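Side-chain contact in stage III sporulation protein AH (Bacillus subtilis, PDB 3TUF), which pairs with SpoIIQ to form an intercellular channel between mother cell and forespore during sporulation, allowing mother-cell gene expression to trigger late forespore transcription: residues D94-E99 with E129-E134. Residues are numbered along the deposited sequence; the frame is centred on the assembly and turned at random.
Sequences DARSKE and EVEGTE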
ATOM      1  N   ASP B  94      -2.659   5.828   8.990  1.00 40.79           N
ATOM      2  CA  ASP B  94      -2.170   6.632  10.138  1.00 50.47           C
ATOM      3  C   ASP B  94      -1.167   5.858  10.993  1.00 48.61           C
ATOM      4  O   ASP B  94       0.027   6.283  11.133  1.00 42.53           O
ATOM      5  CB  ASP B  94      -3.346   7.110  11.012  1.00 57.15           C
ATOM      6  CG  ASP B  94      -4.303   8.025  10.228  1.00 61.02           C
ATOM      7  OD1 ASP B  94      -3.915   8.353   9.075  1.00 63.23           O
ATOM      8  OD2 ASP B  94      -5.416   8.437  10.715  1.00 50.05           O
ATOM      9  N   ALA B  95      -1.654   4.723  11.524  1.00 37.06           N
ATOM     10  CA  ALA B  95      -0.857   3.855  12.366  1.00 44.13           C
ATOM     11  C   ALA B  95       0.451   3.410  11.645  1.00 45.86           C
ATOM     12  O   ALA B  95       1.573   3.603  12.176  1.00 54.53           O
ATOM     13  CB  ALA B  95      -1.685   2.663  12.838  1.00 39.02           C
ATOM     14  N   ARG B  96       0.327   2.868  10.439  1.00 41.63           N
ATOM     15  CA  ARG B  96       1.505   2.466   9.670  1.00 50.95           C
ATOM     16  C   ARG B  96       2.540   3.592   9.550  1.00 50.72           C
ATOM     17  O   ARG B  96       3.740   3.364   9.705  1.00 43.61           O
ATOM     18  CB  ARG B  96       1.095   1.980   8.279  1.00 51.67           C
ATOM     19  CG  ARG B  96       0.040   0.885   8.290  1.00 49.51           C
ATOM     20  CD  ARG B  96       0.643  -0.458   8.667  1.00 42.83           C
ATOM     21  NE  ARG B  96       0.536  -1.429   7.582  1.00 55.90           N
ATOM     22  CZ  ARG B  96      -0.174  -2.550   7.649  1.00 60.95           C
ATOM     23  NH1 ARG B  96      -0.846  -2.846   8.752  1.00 63.89           N
ATOM     24  NH2 ARG B  96      -0.213  -3.376   6.612  1.00 60.95           N
ATOM     25  N   SER B  97       2.062   4.800   9.269  1.00 45.16           N
ATOM     26  CA  SER B  97       2.919   5.990   9.072  1.00 50.86           C
ATOM     27  C   SER B  97       3.794   6.231  10.259  1.00 50.28           C
ATOM     28  O   SER B  97       5.027   6.388  10.128  1.00 50.03           O
ATOM     29  CB  SER B  97       2.084   7.240   8.965  1.00 51.41           C
ATOM     30  OG  SER B  97       1.709   7.397   7.638  1.00 61.17           O
ATOM     31  N   LYS B  98       3.108   6.297  11.407  1.00 48.61           N
ATOM     32  CA  LYS B  98       3.727   6.474  12.682  1.00 52.85           C
ATOM     33  C   LYS B  98       4.740   5.402  12.854  1.00 58.38           C
ATOM     34  O   LYS B  98       5.900   5.696  13.181  1.00 55.71           O
ATOM     35  CB  LYS B  98       2.706   6.370  13.808  1.00 49.17           C
ATOM     36  CG  LYS B  98       2.140   7.712  14.196  1.00 59.85           C
ATOM     37  CD  LYS B  98       0.802   7.587  15.041  1.00 80.33           C
ATOM     38  CE  LYS B  98      -0.494   7.635  14.153  1.00 83.29           C
ATOM     39  NZ  LYS B  98      -1.703   6.992  14.787  1.00 69.76           N
ATOM     40  N   GLU B  99       4.312   4.154  12.640  1.00 51.92           N
ATOM     41  CA  GLU B  99       5.262   3.049  12.654  1.00 56.20           C
ATOM     42  C   GLU B  99       6.560   3.308  11.862  1.00 53.44           C
ATOM     43  O   GLU B  99       7.654   3.247  12.454  1.00 57.71           O
ATOM     44  CB  GLU B  99       4.614   1.818  12.121  1.00 59.03           C
ATOM     45  CG  GLU B  99       4.126   0.915  13.164  1.00 56.53           C
ATOM     46  CD  GLU B  99       4.335  -0.531  12.732  1.00 69.81           C
ATOM     47  OE1 GLU B  99       5.482  -1.025  12.888  1.00 72.91           O
ATOM     48  OE2 GLU B  99       3.374  -1.158  12.215  1.00 60.94           O
ATOM     49  N   GLU B 129       6.804  -5.449   3.111  1.00 44.74           N
ATOM     50  CA  GLU B 129       6.395  -6.662   2.493  1.00 49.79           C
ATOM     51  C   GLU B 129       4.980  -7.034   2.902  1.00 49.83           C
ATOM     52  O   GLU B 129       4.180  -7.442   2.035  1.00 44.78           O
ATOM     53  CB  GLU B 129       7.442  -7.751   2.710  1.00 51.79           C
ATOM     54  CG  GLU B 129       8.749  -7.429   1.904  1.00 53.52           C
ATOM     55  CD  GLU B 129       8.496  -7.100   0.368  1.00 58.34           C
ATOM     56  OE1 GLU B 129       7.601  -7.731  -0.242  1.00 75.37           O
ATOM     57  OE2 GLU B 129       9.185  -6.209  -0.231  1.00 67.87           O
ATOM     58  N   VAL B 130       4.669  -6.832   4.194  1.00 38.36           N
ATOM     59  CA  VAL B 130       3.310  -6.875   4.686  1.00 42.79           C
ATOM     60  C   VAL B 130       2.433  -5.926   3.864  1.00 43.30           C
ATOM     61  O   VAL B 130       1.380  -6.339   3.336  1.00 42.25           O
ATOM     62  CB  VAL B 130       3.272  -6.485   6.199  1.00 46.38           C
ATOM     63  CG1 VAL B 130       1.867  -5.915   6.674  1.00 36.69           C
ATOM     64  CG2 VAL B 130       3.734  -7.664   7.051  1.00 42.59           C
ATOM     65  N   GLU B 131       2.864  -4.665   3.741  1.00 49.05           N
ATOM     66  CA  GLU B 131       2.128  -3.691   2.907  1.00 50.72           C
ATOM     67  C   GLU B 131       1.839  -4.268   1.518  1.00 46.15           C
ATOM     68  O   GLU B 131       0.691  -4.216   1.042  1.00 42.94           O
ATOM     69  CB  GLU B 131       2.886  -2.338   2.715  1.00 62.07           C
ATOM     70  CG  GLU B 131       3.222  -1.440   3.965  1.00 51.11           C
ATOM     71  CD  GLU B 131       2.000  -0.653   4.519  1.00 62.15           C
ATOM     72  OE1 GLU B 131       0.882  -0.802   3.937  1.00 64.71           O
ATOM     73  OE2 GLU B 131       2.167   0.117   5.530  1.00 65.43           O
ATOM     74  N   GLY B 132       2.891  -4.800   0.877  1.00 40.91           N
ATOM     75  CA  GLY B 132       2.774  -5.356  -0.480  1.00 42.78           C
ATOM     76  C   GLY B 132       1.815  -6.544  -0.551  1.00 49.34           C
ATOM     77  O   GLY B 132       0.979  -6.650  -1.494  1.00 44.39           O
ATOM     78  N   THR B 133       1.945  -7.429   0.456  1.00 40.70           N
ATOM     79  CA  THR B 133       1.095  -8.596   0.603  1.00 37.71           C
ATOM     80  C   THR B 133      -0.370  -8.211   0.698  1.00 39.65           C
ATOM     81  O   THR B 133      -1.208  -8.777  -0.003  1.00 46.39           O
ATOM     82  CB  THR B 133       1.465  -9.351   1.847  1.00 44.02           C
ATOM     83  OG1 THR B 133       2.729 -10.002   1.629  1.00 46.70           O
ATOM     84  CG2 THR B 133       0.340 -10.404   2.244  1.00 33.78           C
ATOM     85  N   GLU B 134      -0.690  -7.243   1.545  1.00 33.39           N
ATOM     86  CA  GLU B 134      -2.073  -6.831   1.660  1.00 38.72           C
ATOM     87  C   GLU B 134      -2.686  -6.229   0.391  1.00 42.04           C
ATOM     88  O   GLU B 134      -3.821  -6.588   0.035  1.00 44.06           O
ATOM     89  CB  GLU B 134      -2.177  -5.808   2.747  1.00 40.65           C
ATOM     90  CG  GLU B 134      -1.417  -6.209   3.948  1.00 46.05           C
ATOM     91  CD  GLU B 134      -1.629  -5.226   5.054  1.00 48.64           C
ATOM     92  OE1 GLU B 134      -2.039  -4.084   4.729  1.00 39.81           O
ATOM     93  OE2 GLU B 134      -1.413  -5.602   6.229  1.00 50.14           O
TER
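Arg96 reaches from helix 84-107 to Glu131 and Glu134 of helix 114-143 and forms a salt-bridge network with them. Long side chains have to make this contact: the axes of the two short segments pass no closer than 13.1 Å, and at 156° they run nearly antiparallel. Bends at chi2 and chi3 of Arg96 carry its guanidinium to where NE faces Glu131 and NH2 faces Glu134, at separate points of its edge. NE donates to Glu131 OE2 over 3.0 Å, a weak bond with an N-H...O angle of 149°, and the guanidinium and carboxylate planes are 65° apart, too far turned for a flat two-pronged pairing. Glu131 gets there by folding at chi2, and its OE2 also lies 3.5 Å from Arg96 CB, alongside the aliphatic part of the chain. Arg96 NH2 points to OE2 of Glu134, whose chain is extended beyond CG; NH2 is modelled too close to the Glu134 carboxylate carbon, so this salt bridge and its length are less certain than the NE pairing. Val130 adds a little apolar cover near the guanidinium.

Further partners share these charges. Glu131 OE2 also pairs with Arg100 and its OE1 with Lys135 of the second subunit, while Glu134 OE2 accepts the backbone N of Ala153 and Arg96 NH1 pairs with Glu154, linking both helices of this hairpin in the SpoIIIAH-like domain to the turn after strand 149-152. With a methionine in place of Arg96, the buried Glu134 and nearby Glu154 would probably lose their arginine mate, Glu131 keeping Arg100 and Lys135 of the second subunit. The chemistry implies that segments 94-99 and 129-134 are bridged by charge rather than by close apolar contact, with Glu131 carrying the network on to the neighbouring subunit.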